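Local coordinates for N2152 (Neocallimastix frontalis, PDB 5U22), which probably hydrolyses rare arabinosyl-containing glycans as a family 39 glycoside hydrolase built from a TIM barrel and a beta-sandwich, at residues W145-V150 against I244-D249; H213-I218 against M277-F282. All blocks are in the same frame, centred on the assembly; numbering follows the deposited sequence.

Contact 1: W145-V150 against I244-D249. With BTB (2-[bis-(2-hydroxy-ethyl)-amino]-2-hydroxymethyl-propane-1,3-diol), chain B.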
loop_
_atom_site.group_PDB
_atom_site.type_symbol
_atom_site.label_atom_id
_atom_site.label_comp_id
_atom_site.label_asym_id
_atom_site.label_seq_id
_atom_site.Cartn_x
_atom_site.Cartn_y
_atom_site.Cartn_z
ATOM N N TRP A 145 -5.577 -14.307 9.621
ATOM C CA TRP A 145 -5.339 -13.723 10.936
ATOM C C TRP A 145 -4.750 -12.328 10.766
ATOM O O TRP A 145 -4.695 -11.787 9.657
ATOM C CB TRP A 145 -4.428 -14.634 11.766
ATOM C CG TRP A 145 -4.525 -14.388 13.253
ATOM C CD1 TRP A 145 -3.552 -13.873 14.071
ATOM C CD2 TRP A 145 -5.658 -14.639 14.086
ATOM N NE1 TRP A 145 -4.013 -13.792 15.368
ATOM C CE2 TRP A 145 -5.300 -14.271 15.405
ATOM C CE3 TRP A 145 -6.939 -15.153 13.854
ATOM C CZ2 TRP A 145 -6.182 -14.386 16.479
ATOM C CZ3 TRP A 145 -7.817 -15.281 14.931
ATOM C CH2 TRP A 145 -7.430 -14.898 16.229
ATOM N N ASN A 146 -4.307 -11.739 11.878
ATOM C CA ASN A 146 -3.734 -10.393 11.868
ATOM C C ASN A 146 -2.734 -10.318 13.004
ATOM O O ASN A 146 -3.113 -10.494 14.167
ATOM C CB ASN A 146 -4.816 -9.320 12.041
ATOM C CG ASN A 146 -4.255 -7.896 12.028
ATOM O OD1 ASN A 146 -3.350 -7.575 11.260
ATOM N ND2 ASN A 146 -4.815 -7.033 12.876
ATOM N N GLU A 147 -1.472 -10.069 12.664
ATOM C CA GLU A 147 -0.402 -9.881 13.638
ATOM C C GLU A 147 -0.365 -10.996 14.692
ATOM O O GLU A 147 -0.476 -10.723 15.894
ATOM C CB GLU A 147 -0.507 -8.513 14.292
ATOM C CG GLU A 147 -0.490 -7.402 13.233
ATOM C CD GLU A 147 -0.162 -6.025 13.774
ATOM O OE1 GLU A 147 -0.396 -5.765 14.981
ATOM O OE2 GLU A 147 0.337 -5.194 12.974
ATOM N N PRO A 148 -0.182 -12.244 14.272
ATOM C CA PRO A 148 -0.078 -13.325 15.259
ATOM C C PRO A 148 1.089 -13.133 16.204
ATOM O O PRO A 148 1.031 -13.606 17.350
ATOM C CB PRO A 148 0.095 -14.570 14.383
ATOM C CG PRO A 148 0.757 -14.035 13.117
ATOM C CD PRO A 148 0.081 -12.715 12.899
ATOM N N ASP A 149 2.143 -12.432 15.756
ATOM C CA ASP A 149 3.291 -12.142 16.604
ATOM C C ASP A 149 2.952 -11.159 17.713
ATOM O O ASP A 149 3.769 -10.965 18.620
ATOM C CB ASP A 149 4.491 -11.637 15.764
ATOM C CG ASP A 149 4.107 -10.631 14.671
ATOM O OD1 ASP A 149 2.909 -10.379 14.440
ATOM O OD2 ASP A 149 5.044 -10.100 14.023
ATOM N N VAL A 150 1.762 -10.565 17.669
ATOM C CA VAL A 150 1.260 -9.705 18.724
ATOM C C VAL A 150 0.068 -10.334 19.438
ATOM O O VAL A 150 -0.061 -10.209 20.658
ATOM C CB VAL A 150 0.887 -8.316 18.159
ATOM C CG1 VAL A 150 0.219 -7.445 19.223
ATOM C CG2 VAL A 150 2.110 -7.620 17.621
ATOM N N ILE A 244 1.689 -5.780 1.526
ATOM C CA ILE A 244 2.074 -5.127 2.773
ATOM C C ILE A 244 0.840 -4.385 3.249
ATOM O O ILE A 244 0.676 -3.200 2.954
ATOM C CB ILE A 244 3.278 -4.183 2.585
ATOM C CG1 ILE A 244 4.453 -4.945 1.967
ATOM C CG2 ILE A 244 3.706 -3.557 3.918
ATOM C CD1 ILE A 244 4.858 -6.198 2.749
ATOM N N ASN A 245 -0.059 -5.076 3.956
ATOM C CA ASN A 245 -1.414 -4.561 4.061
ATOM C C ASN A 245 -1.630 -3.696 5.291
ATOM O O ASN A 245 -2.777 -3.365 5.601
ATOM C CB ASN A 245 -2.457 -5.695 3.961
ATOM C CG ASN A 245 -2.274 -6.798 4.987
ATOM O OD1 ASN A 245 -1.633 -6.611 6.023
ATOM N ND2 ASN A 245 -2.873 -7.956 4.713
ATOM N N GLU A 246 -0.548 -3.289 5.959
ATOM C CA GLU A 246 -0.518 -2.100 6.813
ATOM C C GLU A 246 0.861 -1.479 6.682
ATOM O O GLU A 246 1.857 -2.175 6.881
ATOM C CB GLU A 246 -0.794 -2.428 8.288
ATOM C CG GLU A 246 -2.210 -2.995 8.552
ATOM C CD GLU A 246 -2.484 -3.169 10.028
ATOM O OE1 GLU A 246 -1.926 -2.375 10.806
ATOM O OE2 GLU A 246 -3.241 -4.094 10.404
ATOM N N TYR A 247 0.933 -0.184 6.357
ATOM C CA TYR A 247 2.235 0.478 6.326
ATOM C C TYR A 247 2.139 1.916 6.810
ATOM O O TYR A 247 1.167 2.616 6.521
ATOM C CB TYR A 247 2.876 0.455 4.922
ATOM C CG TYR A 247 2.219 1.273 3.815
ATOM C CD1 TYR A 247 1.359 0.674 2.898
ATOM C CD2 TYR A 247 2.531 2.617 3.632
ATOM C CE1 TYR A 247 0.785 1.404 1.865
ATOM C CE2 TYR A 247 1.959 3.355 2.613
ATOM C CZ TYR A 247 1.098 2.748 1.729
ATOM O OH TYR A 247 0.541 3.480 0.709
ATOM N N CYS A 248 3.178 2.355 7.520
ATOM C CA CYS A 248 3.230 3.702 8.085
ATOM C C CYS A 248 4.636 3.950 8.595
ATOM O O CYS A 248 5.332 3.012 8.987
ATOM C CB CYS A 248 2.227 3.854 9.235
ATOM S SG CYS A 248 1.984 5.536 9.866
ATOM N N ASP A 249 5.048 5.216 8.576
ATOM C CA ASP A 249 6.246 5.618 9.297
ATOM C C ASP A 249 6.140 5.196 10.759
ATOM O O ASP A 249 5.040 5.053 11.302
ATOM C CB ASP A 249 6.423 7.139 9.212
ATOM C CG ASP A 249 7.738 7.593 9.798
ATOM O OD1 ASP A 249 8.756 7.475 9.093
ATOM O OD2 ASP A 249 7.766 8.030 10.968
HETATM C C1 BTB B . -2.861 -3.839 13.625
HETATM O O1 BTB B . -4.039 -3.945 12.844
HETATM C C2 BTB B . -3.206 -2.820 14.781
HETATM C C3 BTB B . -2.041 -2.815 15.833
HETATM O O3 BTB B . -0.799 -3.048 15.215
HETATM C C4 BTB B . -4.451 -3.442 15.475
HETATM O O4 BTB B . -4.676 -2.846 16.740
HETATM N N BTB B . -3.421 -1.413 14.155
HETATM C C5 BTB B . -2.129 -0.817 13.717
HETATM C C6 BTB B . -2.367 0.255 12.639
HETATM O O6 BTB B . -3.134 -0.292 11.582
HETATM C C7 BTB B . -4.022 -0.430 15.154
HETATM C C8 BTB B . -5.548 -0.292 14.921
HETATM O O8 BTB B . -5.848 -0.507 13.590
#
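N146 and E147 face E246 across a gap that their backbones do not close: the nearest alpha carbons, CA of N146 and CA of N245, are still 10.0 Å apart. On one side the chain leaves strand 139-143, and E147 occupies the N-cap position of a short helix starting at P148. On the other, strand 242-247 turns a corner at E246, whose bond to CB points toward segment 145-150. Extended beyond CG, both glutamates bring their carboxylates into one pocket, CD of E147 and CD of E246 being 5.2 Å apart. N146 reaches in with CG anti to its own nitrogen (chi1 -180°); its side chain crosses that of E246 at about a right angle, with OD1 of N146 3.6 Å from OE2 of E246. A BTB molecule, probably from the crystallisation liquor, bridges the gap. Its O1 receives a nearly straight bond (173°) from ND2 of N146 at 3.2 Å and donates to OE2 of E246 at 2.6 Å. O6 of the ligand donates to OE1 of E246 at 2.5 Å, while O3 of BTB donates to OE1 of E147 at 2.8 Å. R68 binds both OD1 of N146 and OE2 of E246, Y112 accepts from N146, and H213 holds OE2 of E147. An Asn-Glu pair facing a second glutamate is the hallmark of clan GH-A retaining hydrolases, consistent with E147 as acid/base and E246 as nucleophile. Behind this pocket W145 and P148 pack on helix 160-174, and I244 lies between strands 209-212 and 275-278, touching W212 and hydrogen-bonded to M277.

Contact 2: H213-I218 against M277-F282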
loop_
_atom_site.group_PDB
_atom_site.type_symbol
_atom_site.label_atom_id
_atom_site.label_comp_id
_atom_site.label_asym_id
_atom_site.label_seq_id
_atom_site.Cartn_x
_atom_site.Cartn_y
_atom_site.Cartn_z
ATOM N N HIS A 213 3.317 -6.539 7.798
ATOM C CA HIS A 213 3.122 -5.115 8.018
ATOM C C HIS A 213 4.464 -4.405 8.095
ATOM O O HIS A 213 5.466 -4.981 8.526
ATOM C CB HIS A 213 2.325 -4.886 9.292
ATOM C CG HIS A 213 0.961 -5.493 9.243
ATOM N ND1 HIS A 213 0.170 -5.655 10.362
ATOM C CD2 HIS A 213 0.248 -5.985 8.200
ATOM C CE1 HIS A 213 -0.970 -6.220 10.006
ATOM N NE2 HIS A 213 -0.946 -6.438 8.702
ATOM N N GLU A 214 4.476 -3.143 7.665
ATOM C CA GLU A 214 5.672 -2.294 7.736
ATOM C C GLU A 214 5.269 -1.010 8.456
ATOM O O GLU A 214 5.017 0.033 7.843
ATOM C CB GLU A 214 6.269 -2.023 6.345
ATOM C CG GLU A 214 6.852 -3.269 5.647
ATOM C CD GLU A 214 8.183 -3.736 6.244
ATOM O OE1 GLU A 214 8.586 -3.248 7.334
ATOM O OE2 GLU A 214 8.832 -4.596 5.601
ATOM N N LEU A 215 5.226 -1.097 9.783
ATOM C CA LEU A 215 4.776 0.003 10.620
ATOM C C LEU A 215 5.742 0.254 11.775
ATOM O O LEU A 215 5.404 0.996 12.699
ATOM C CB LEU A 215 3.353 -0.279 11.135
ATOM C CG LEU A 215 3.056 -1.697 11.643
ATOM C CD1 LEU A 215 3.742 -2.004 12.994
ATOM C CD2 LEU A 215 1.546 -1.883 11.753
ATOM N N SER A 216 6.945 -0.327 11.721
ATOM C CA SER A 216 7.898 -0.331 12.824
ATOM C C SER A 216 9.138 0.501 12.551
ATOM O O SER A 216 10.033 0.536 13.397
ATOM C CB SER A 216 8.339 -1.770 13.131
ATOM O OG SER A 216 7.235 -2.583 13.441
ATOM N N GLY A 217 9.218 1.161 11.398
ATOM C CA GLY A 217 10.423 1.862 10.988
ATOM C C GLY A 217 10.733 1.547 9.542
ATOM O O GLY A 217 10.817 0.376 9.161
ATOM N N ILE A 218 10.903 2.579 8.718
ATOM C CA ILE A 218 10.964 2.352 7.277
ATOM C C ILE A 218 12.338 1.875 6.802
ATOM O O ILE A 218 12.435 1.278 5.722
ATOM C CB ILE A 218 10.540 3.640 6.550
ATOM C CG1 ILE A 218 10.137 3.319 5.104
ATOM C CG2 ILE A 218 11.663 4.679 6.617
ATOM C CD1 ILE A 218 9.625 4.505 4.316
ATOM N N MET A 277 -1.353 -1.357 1.834
ATOM C CA MET A 277 -2.435 -0.613 2.469
ATOM C C MET A 277 -1.888 0.233 3.607
ATOM O O MET A 277 -1.135 -0.263 4.447
ATOM C CB MET A 277 -3.516 -1.548 3.020
ATOM C CG MET A 277 -4.537 -2.005 2.003
ATOM S SD MET A 277 -4.521 -3.770 1.666
ATOM C CE MET A 277 -2.996 -3.834 0.822
ATOM N N ILE A 278 -2.323 1.493 3.663
ATOM C CA ILE A 278 -1.969 2.355 4.775
ATOM C C ILE A 278 -2.579 1.818 6.076
ATOM O O ILE A 278 -3.642 1.180 6.078
ATOM C CB ILE A 278 -2.433 3.789 4.469
ATOM C CG1 ILE A 278 -1.744 4.285 3.194
ATOM C CG2 ILE A 278 -2.125 4.750 5.623
ATOM C CD1 ILE A 278 -2.346 5.562 2.670
ATOM N N THR A 279 -1.881 2.058 7.189
ATOM C CA THR A 279 -2.370 1.697 8.512
ATOM C C THR A 279 -3.697 2.377 8.834
ATOM O O THR A 279 -4.168 3.282 8.133
ATOM C CB THR A 279 -1.357 2.092 9.595
ATOM O OG1 THR A 279 -0.880 3.429 9.346
ATOM C CG2 THR A 279 -0.191 1.114 9.630
ATOM N N TRP A 280 -4.300 1.910 9.933
ATOM C CA TRP A 280 -5.438 2.566 10.591
ATOM C C TRP A 280 -5.032 2.757 12.046
ATOM O O TRP A 280 -5.461 2.005 12.928
ATOM C CB TRP A 280 -6.701 1.738 10.460
ATOM C CG TRP A 280 -7.909 2.351 11.124
ATOM C CD1 TRP A 280 -8.292 3.664 11.101
ATOM C CD2 TRP A 280 -8.880 1.661 11.913
ATOM N NE1 TRP A 280 -9.457 3.827 11.808
ATOM C CE2 TRP A 280 -9.831 2.613 12.330
ATOM C CE3 TRP A 280 -9.038 0.325 12.306
ATOM C CZ2 TRP A 280 -10.927 2.271 13.120
ATOM C CZ3 TRP A 280 -10.127 -0.015 13.080
ATOM C CH2 TRP A 280 -11.060 0.953 13.481
ATOM N N TRP A 281 -4.183 3.752 12.301
ATOM C CA TRP A 281 -3.752 3.986 13.674
ATOM C C TRP A 281 -4.777 4.748 14.501
ATOM O O TRP A 281 -4.758 4.634 15.730
ATOM C CB TRP A 281 -2.428 4.756 13.715
ATOM C CG TRP A 281 -1.221 3.899 13.550
ATOM C CD1 TRP A 281 -0.291 3.980 12.556
ATOM C CD2 TRP A 281 -0.809 2.826 14.400
ATOM N NE1 TRP A 281 0.684 3.031 12.742
ATOM C CE2 TRP A 281 0.387 2.311 13.870
ATOM C CE3 TRP A 281 -1.324 2.265 15.575
ATOM C CZ2 TRP A 281 1.068 1.250 14.458
ATOM C CZ3 TRP A 281 -0.648 1.219 16.157
ATOM C CH2 TRP A 281 0.538 0.719 15.599
ATOM N N PHE A 282 -5.657 5.521 13.870
ATOM C CA PHE A 282 -6.556 6.420 14.591
ATOM C C PHE A 282 -7.957 5.823 14.566
ATOM O O PHE A 282 -8.799 6.161 13.733
ATOM C CB PHE A 282 -6.454 7.801 14.003
ATOM C CG PHE A 282 -5.063 8.312 14.076
ATOM C CD1 PHE A 282 -4.536 8.700 15.292
ATOM C CD2 PHE A 282 -4.231 8.265 12.966
ATOM C CE1 PHE A 282 -3.214 9.110 15.391
ATOM C CE2 PHE A 282 -2.920 8.673 13.061
ATOM C CZ PHE A 282 -2.411 9.102 14.286
HETATM O O HOH W 1 3.675 3.020 12.405
#
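L215 meets the other segment with one branch: its CD2 methyl lies 4.1 Å from CG2 of T279 and 4.2 Å from CZ2 of W281. The leucine side chain runs at about a right angle to that of the tryptophan, and CB of L215 adds a second touch on the threonine methyl. With chi1 at 44°, CG of L215 stands between the backbone nitrogen and carbonyl carbon, from where CD2 reaches both partners. Beside this apolar contact, a water molecule spans the loops, donating to O of L215 at 2.7 Å and accepting from NE1 of W281 at 3.0 Å, which ties the indole's polar corner to the opposite backbone. The next shell fixes the partners. E255 takes bonds through OE2 from both OG1 of T279 and N of W281; with OG1 held there, CG2 of T279 is the branch meeting L215. H252 stacks on the W281 ring. The nearest atoms of the W281 side chain and the bound BTB are about 3 Å apart, so its indole borders the ligand pocket. The segments are loops following strands 209-212 and 275-278, meeting over the intervening strand 242-247 at its C-terminal end: the rim of a TIM barrel, where glycoside hydrolases of this fold form their substrate cleft.

From the N terminus the chain first reaches 145-150, at the end of strand 139-143, then 213-218 after strand 209-212. Residues 244-249 close the loop of contact 1, and 277-282, beyond strand 275-278, close that of contact 2. Because the segments alternate, the two closures cross; helices 160-174 and 190-202 lie between 145-150 and 213-218, helix 221-235 before 244-249, and helix 258-270 before 277-282. Their centres are 7 Å apart and they touch directly: N of E214 probably bonds O of E246 at 2.9 Å. The C-terminal ends of the barrel strands, where the active site probably lies, are thereby stitched together, contact 1 across the mouth and contact 2 along the rim.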